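Local coordinates for protein NAD(P)H-hydrate epimerase (Saccharomyces cerevisiae, PDB 1JZT) that catalyses the epimerization of the R- and S-forms of NAD(P)HX, a hydrated, damaged form of NAD(P)H, so that both epimers can be repaired, at residues I64-N70 / D138-G142; I169-P175 / P192-L198. All blocks are in the same frame, centred on the assembly; numbering follows the deposited sequence.

Contact 1 of 2, residues I64-N70 / D138-G142; sequences IAGPGNN and DAIFG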
loop_
_atom_site.group_PDB
_atom_site.type_symbol
_atom_site.label_atom_id
_atom_site.label_comp_id
_atom_site.label_asym_id
_atom_site.label_seq_id
_atom_site.Cartn_x
_atom_site.Cartn_y
_atom_site.Cartn_z
ATOM N N ILE A 64 5.221 -6.989 -0.643
ATOM C CA ILE A 64 5.809 -7.260 0.669
ATOM C C ILE A 64 4.838 -6.784 1.746
ATOM O O ILE A 64 4.593 -5.587 1.898
ATOM C CB ILE A 64 7.170 -6.545 0.833
ATOM C CG1 ILE A 64 8.062 -6.862 -0.380
ATOM C CG2 ILE A 64 7.853 -7.015 2.118
ATOM C CD1 ILE A 64 9.441 -6.194 -0.343
ATOM N N ALA A 65 4.293 -7.734 2.499
ATOM C CA ALA A 65 3.312 -7.429 3.536
ATOM C C ALA A 65 3.854 -7.381 4.960
ATOM O O ALA A 65 4.499 -8.325 5.421
ATOM C CB ALA A 65 2.158 -8.436 3.452
ATOM N N GLY A 66 3.572 -6.274 5.648
ATOM C CA GLY A 66 4.009 -6.096 7.022
ATOM C C GLY A 66 3.124 -6.892 7.969
ATOM O O GLY A 66 2.142 -7.497 7.531
ATOM N N PRO A 67 3.427 -6.895 9.277
ATOM C CA PRO A 67 2.649 -7.637 10.272
ATOM C C PRO A 67 1.359 -6.979 10.762
ATOM O O PRO A 67 0.661 -7.546 11.602
ATOM C CB PRO A 67 3.658 -7.829 11.394
ATOM C CG PRO A 67 4.356 -6.500 11.401
ATOM C CD PRO A 67 4.551 -6.179 9.916
ATOM N N GLY A 68 1.038 -5.793 10.253
ATOM C CA GLY A 68 -0.171 -5.133 10.705
ATOM C C GLY A 68 -1.154 -4.789 9.601
ATOM O O GLY A 68 -1.214 -5.454 8.570
ATOM N N ASN A 69 -1.924 -3.733 9.842
ATOM C CA ASN A 69 -2.940 -3.228 8.925
ATOM C C ASN A 69 -2.424 -2.984 7.498
ATOM O O ASN A 69 -3.084 -3.346 6.523
ATOM C CB ASN A 69 -3.498 -1.915 9.486
ATOM C CG ASN A 69 -4.566 -1.307 8.603
ATOM O OD1 ASN A 69 -5.675 -1.831 8.515
ATOM N ND2 ASN A 69 -4.240 -0.193 7.943
ATOM N N ASN A 70 -1.259 -2.347 7.384
ATOM C CA ASN A 70 -0.681 -2.046 6.079
ATOM C C ASN A 70 -0.499 -3.350 5.303
ATOM O O ASN A 70 -0.846 -3.432 4.123
ATOM C CB ASN A 70 0.660 -1.317 6.241
ATOM C CG ASN A 70 0.973 -0.390 5.063
ATOM O OD1 ASN A 70 0.156 0.463 4.695
ATOM N ND2 ASN A 70 2.160 -0.535 4.488
ATOM N N ASP A 138 5.077 -1.877 -1.623
ATOM C CA ASP A 138 5.550 -1.671 -0.264
ATOM C C ASP A 138 4.372 -1.548 0.689
ATOM O O ASP A 138 3.792 -0.476 0.830
ATOM C CB ASP A 138 6.407 -0.395 -0.204
ATOM C CG ASP A 138 6.615 0.106 1.212
ATOM O OD1 ASP A 138 6.705 -0.732 2.142
ATOM O OD2 ASP A 138 6.695 1.346 1.401
ATOM N N ALA A 139 4.020 -2.655 1.331
ATOM C CA ALA A 139 2.924 -2.671 2.288
ATOM C C ALA A 139 3.474 -3.118 3.645
ATOM O O ALA A 139 2.831 -3.885 4.371
ATOM C CB ALA A 139 1.825 -3.635 1.815
ATOM N N ILE A 140 4.671 -2.648 3.987
ATOM C CA ILE A 140 5.293 -3.027 5.257
ATOM C C ILE A 140 4.631 -2.349 6.453
ATOM O O ILE A 140 3.961 -3.018 7.243
ATOM C CB ILE A 140 6.823 -2.720 5.274
ATOM C CG1 ILE A 140 7.569 -3.695 4.365
ATOM C CG2 ILE A 140 7.396 -2.935 6.672
ATOM C CD1 ILE A 140 7.225 -3.587 2.928
ATOM N N PHE A 141 4.821 -1.038 6.596
ATOM C CA PHE A 141 4.216 -0.299 7.708
ATOM C C PHE A 141 3.405 0.903 7.253
ATOM O O PHE A 141 3.789 1.602 6.316
ATOM C CB PHE A 141 5.287 0.164 8.707
ATOM C CG PHE A 141 5.906 -0.950 9.491
ATOM C CD1 PHE A 141 5.109 -1.835 10.212
ATOM C CD2 PHE A 141 7.284 -1.128 9.500
ATOM C CE1 PHE A 141 5.675 -2.881 10.931
ATOM C CE2 PHE A 141 7.861 -2.173 10.217
ATOM C CZ PHE A 141 7.054 -3.051 10.930
ATOM N N GLY A 142 2.289 1.136 7.940
ATOM C CA GLY A 142 1.414 2.246 7.620
ATOM C C GLY A 142 1.577 3.468 8.506
ATOM O O GLY A 142 2.572 3.604 9.220
HETATM O O HOH W 1 1.675 -3.818 8.495
HETATM O O HOH W 2 4.019 1.091 3.275
#
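Gly66 N donates to Ala139 O at 2.8 Å. One step back, Ala139 N reaches Ile64 O at 3.0 Å, so the ends of two parallel strands are joined. Two waters extend the pairing. One bridges Gly68 N and Ile140 O. The other accepts from Asn70 ND2 at 2.8 Å and donates to Asp138 O. The Asp138 carboxylate is hydrogen-bonded to Thr176 through OD1 and to Ser171 through OD2. These are the C-terminal ends of two inner parallel strands of a Rossmann-like sheet, where strand 60-65 runs through a glycine-containing turn into helix 69-83. Asn70 and Asp138 are predicted potassium ligands. With CG anti to its N (chi1 -151°), Asn70 lays its amide against the 139-142 backbone, and CB lies 3.4 Å from Gly142 N. An alanine here would lose the amide and is likely to leave the second water without its donor and a gap beside Ala139 and Gly142. Gly66 CA makes a CH···O contact of 3.1 Å with Ile140 O. Farther out, Ile140 CD1 lies alongside Ile64 CG2 at 3.6 Å. Pro67 CD meets Phe141 CE1 obliquely, also at 3.6 Å.

Contact 2 of 2, residues I169-P175 / P192-L198; sequences IVSVDVP and PAVLVSL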
loop_
_atom_site.group_PDB
_atom_site.type_symbol
_atom_site.label_atom_id
_atom_site.label_comp_id
_atom_site.label_asym_id
_atom_site.label_seq_id
_atom_site.Cartn_x
_atom_site.Cartn_y
_atom_site.Cartn_z
ATOM N N ILE A 169 8.831 1.153 -6.947
ATOM C CA ILE A 169 8.170 0.762 -5.704
ATOM C C ILE A 169 6.861 1.539 -5.556
ATOM O O ILE A 169 6.823 2.757 -5.749
ATOM C CB ILE A 169 9.058 1.054 -4.463
ATOM C CG1 ILE A 169 10.278 0.129 -4.458
ATOM C CG2 ILE A 169 8.244 0.868 -3.190
ATOM C CD1 ILE A 169 11.292 0.461 -3.363
ATOM N N VAL A 170 5.793 0.815 -5.231
ATOM C CA VAL A 170 4.471 1.404 -5.025
ATOM C C VAL A 170 4.202 1.313 -3.523
ATOM O O VAL A 170 3.962 0.215 -3.007
ATOM C CB VAL A 170 3.371 0.593 -5.762
ATOM C CG1 VAL A 170 1.999 1.208 -5.498
ATOM C CG2 VAL A 170 3.668 0.550 -7.268
ATOM N N SER A 171 4.245 2.449 -2.824
ATOM C CA SER A 171 4.034 2.461 -1.374
ATOM C C SER A 171 2.583 2.622 -0.965
ATOM O O SER A 171 1.890 3.521 -1.442
ATOM C CB SER A 171 4.860 3.575 -0.713
ATOM O OG SER A 171 6.239 3.264 -0.710
ATOM N N VAL A 172 2.139 1.750 -0.062
ATOM C CA VAL A 172 0.773 1.772 0.436
ATOM C C VAL A 172 0.638 2.724 1.622
ATOM O O VAL A 172 1.281 2.546 2.663
ATOM C CB VAL A 172 0.317 0.363 0.878
ATOM C CG1 VAL A 172 -1.144 0.404 1.297
ATOM C CG2 VAL A 172 0.516 -0.625 -0.263
ATOM N N ASP A 173 -0.214 3.726 1.432
ATOM C CA ASP A 173 -0.522 4.754 2.417
ATOM C C ASP A 173 0.614 5.755 2.643
ATOM O O ASP A 173 0.450 6.951 2.391
ATOM C CB ASP A 173 -0.939 4.122 3.745
ATOM C CG ASP A 173 -1.636 5.113 4.646
ATOM O OD1 ASP A 173 -2.395 5.949 4.108
ATOM O OD2 ASP A 173 -1.440 5.053 5.878
ATOM N N VAL A 174 1.747 5.262 3.131
ATOM C CA VAL A 174 2.936 6.076 3.375
ATOM C C VAL A 174 4.174 5.237 3.064
ATOM O O VAL A 174 4.138 4.010 3.145
ATOM C CB VAL A 174 3.027 6.565 4.856
ATOM C CG1 VAL A 174 1.933 7.568 5.147
ATOM C CG2 VAL A 174 2.932 5.380 5.813
ATOM N N PRO A 175 5.285 5.889 2.679
ATOM C CA PRO A 175 6.519 5.154 2.369
ATOM C C PRO A 175 7.060 4.554 3.663
ATOM O O PRO A 175 7.271 5.272 4.640
ATOM C CB PRO A 175 7.442 6.241 1.811
ATOM C CG PRO A 175 6.481 7.259 1.243
ATOM C CD PRO A 175 5.412 7.308 2.307
ATOM N N PRO A 192 9.670 5.937 -3.466
ATOM C CA PRO A 192 8.631 5.281 -4.266
ATOM C C PRO A 192 8.304 5.917 -5.612
ATOM O O PRO A 192 8.274 7.140 -5.743
ATOM C CB PRO A 192 7.435 5.280 -3.324
ATOM C CG PRO A 192 7.595 6.588 -2.609
ATOM C CD PRO A 192 9.083 6.615 -2.294
ATOM N N ALA A 193 8.056 5.075 -6.612
ATOM C CA ALA A 193 7.684 5.560 -7.938
ATOM C C ALA A 193 6.216 5.966 -7.859
ATOM O O ALA A 193 5.748 6.834 -8.602
ATOM C CB ALA A 193 7.875 4.457 -8.984
ATOM N N VAL A 194 5.492 5.334 -6.941
ATOM C CA VAL A 194 4.076 5.626 -6.747
ATOM C C VAL A 194 3.731 5.599 -5.259
ATOM O O VAL A 194 4.200 4.731 -4.516
ATOM C CB VAL A 194 3.168 4.574 -7.451
ATOM C CG1 VAL A 194 1.697 4.952 -7.275
ATOM C CG2 VAL A 194 3.522 4.479 -8.933
ATOM N N LEU A 195 2.919 6.556 -4.823
ATOM C CA LEU A 195 2.465 6.595 -3.439
ATOM C C LEU A 195 0.949 6.554 -3.489
ATOM O O LEU A 195 0.327 7.357 -4.175
ATOM C CB LEU A 195 2.917 7.876 -2.731
ATOM C CG LEU A 195 2.311 8.093 -1.338
ATOM C CD1 LEU A 195 2.752 6.977 -0.390
ATOM C CD2 LEU A 195 2.740 9.452 -0.798
ATOM N N VAL A 196 0.353 5.601 -2.784
ATOM C CA VAL A 196 -1.097 5.501 -2.756
ATOM C C VAL A 196 -1.555 5.805 -1.345
ATOM O O VAL A 196 -1.537 4.928 -0.475
ATOM C CB VAL A 196 -1.602 4.093 -3.144
ATOM C CG1 VAL A 196 -3.130 4.064 -3.110
ATOM C CG2 VAL A 196 -1.092 3.711 -4.527
ATOM N N SER A 197 -1.925 7.063 -1.111
ATOM C CA SER A 197 -2.403 7.474 0.201
ATOM C C SER A 197 -3.781 6.850 0.391
ATOM O O SER A 197 -4.558 6.746 -0.558
ATOM C CB SER A 197 -2.503 9.001 0.282
ATOM O OG SER A 197 -1.213 9.601 0.218
ATOM N N LEU A 198 -4.076 6.421 1.612
ATOM C CA LEU A 198 -5.362 5.811 1.908
ATOM C C LEU A 198 -6.187 6.705 2.830
ATOM O O LEU A 198 -5.678 7.228 3.823
ATOM C CB LEU A 198 -5.156 4.426 2.534
ATOM C CG LEU A 198 -4.509 3.381 1.619
ATOM C CD1 LEU A 198 -4.309 2.080 2.383
ATOM C CD2 LEU A 198 -5.399 3.147 0.398
HETATM O O HOH W 3 -0.046 9.730 2.777
#
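Val170 and Val194 lie side by side and point the same way, with Val170 CG2 4.1 Å from Val194 CB. Val170 CG1 also reaches across to Val196 CG2. Val172 continues the row on this face. Its CG1 is anti to the backbone N (chi1 -176°), and this branch meets Leu198 CD1 at 3.7 Å. Helix 28-46 covers this face: Val39 touches Val172, Ala42 touches Val196 and Ala35 touches Leu198. On the other face Leu195 CD1 sits against Pro175 CD at 3.8 Å, the two side chains roughly at right angles. Pro192 fills the space next to it, with its CG near Pro175 CG and its CB 3.5 Å from Ser171 OG. That hydroxyl is bonded to Asp138 of the neighbouring strand.

Between the two faces runs a parallel ladder. Ile169 O accepts two donors, Ala193 N and Val194 N. Ser171 N then gives to Val194 O, and Val196 N returns to Ser171 O at 2.9 Å in a nearly straight bond (173°). Asp173 N closes the ladder on Val196 O.

Past the end of strand 169-172 a side chain takes over the pairing. Asp173 OD1 accepts Leu198 N at 3.0 Å through its anti lone pair. The same oxygen has a salt bridge to Lys202. Asp173, with a phi of 72°, is the middle residue of a classic gamma turn, closed by Val174 N to Val172 O. A water joins Asp173 O to Ser197 OG, and that hydroxyl also bonds His215.

In Rossmann-like folds ligands bind at the C-terminal ends of the parallel strands, and Asp173, a predicted NADPHX-binding residue, lies just past one.

Both segments of contact 1 precede those of contact 2 in the sequence. Their centres are about 11 Å apart, and both belong to one mixed sheet. Strands 60-65, 133-139, 169-172 and 194-198 lie next to one another in that order, all parallel. Contact 1 joins the first two and contact 2 the last two. The middle pair, 133-139 and 169-172, connects them: Asp138 N lies 2.7 Å from Val170 O, a probable hydrogen bond. Nearer the strand ends, Asn70 packs on Val172 and Gly142 on Val174. The predicted potassium and NADPHX residues of both contacts thus gather at the C-terminal ends of these strands, consistent with a single active site there.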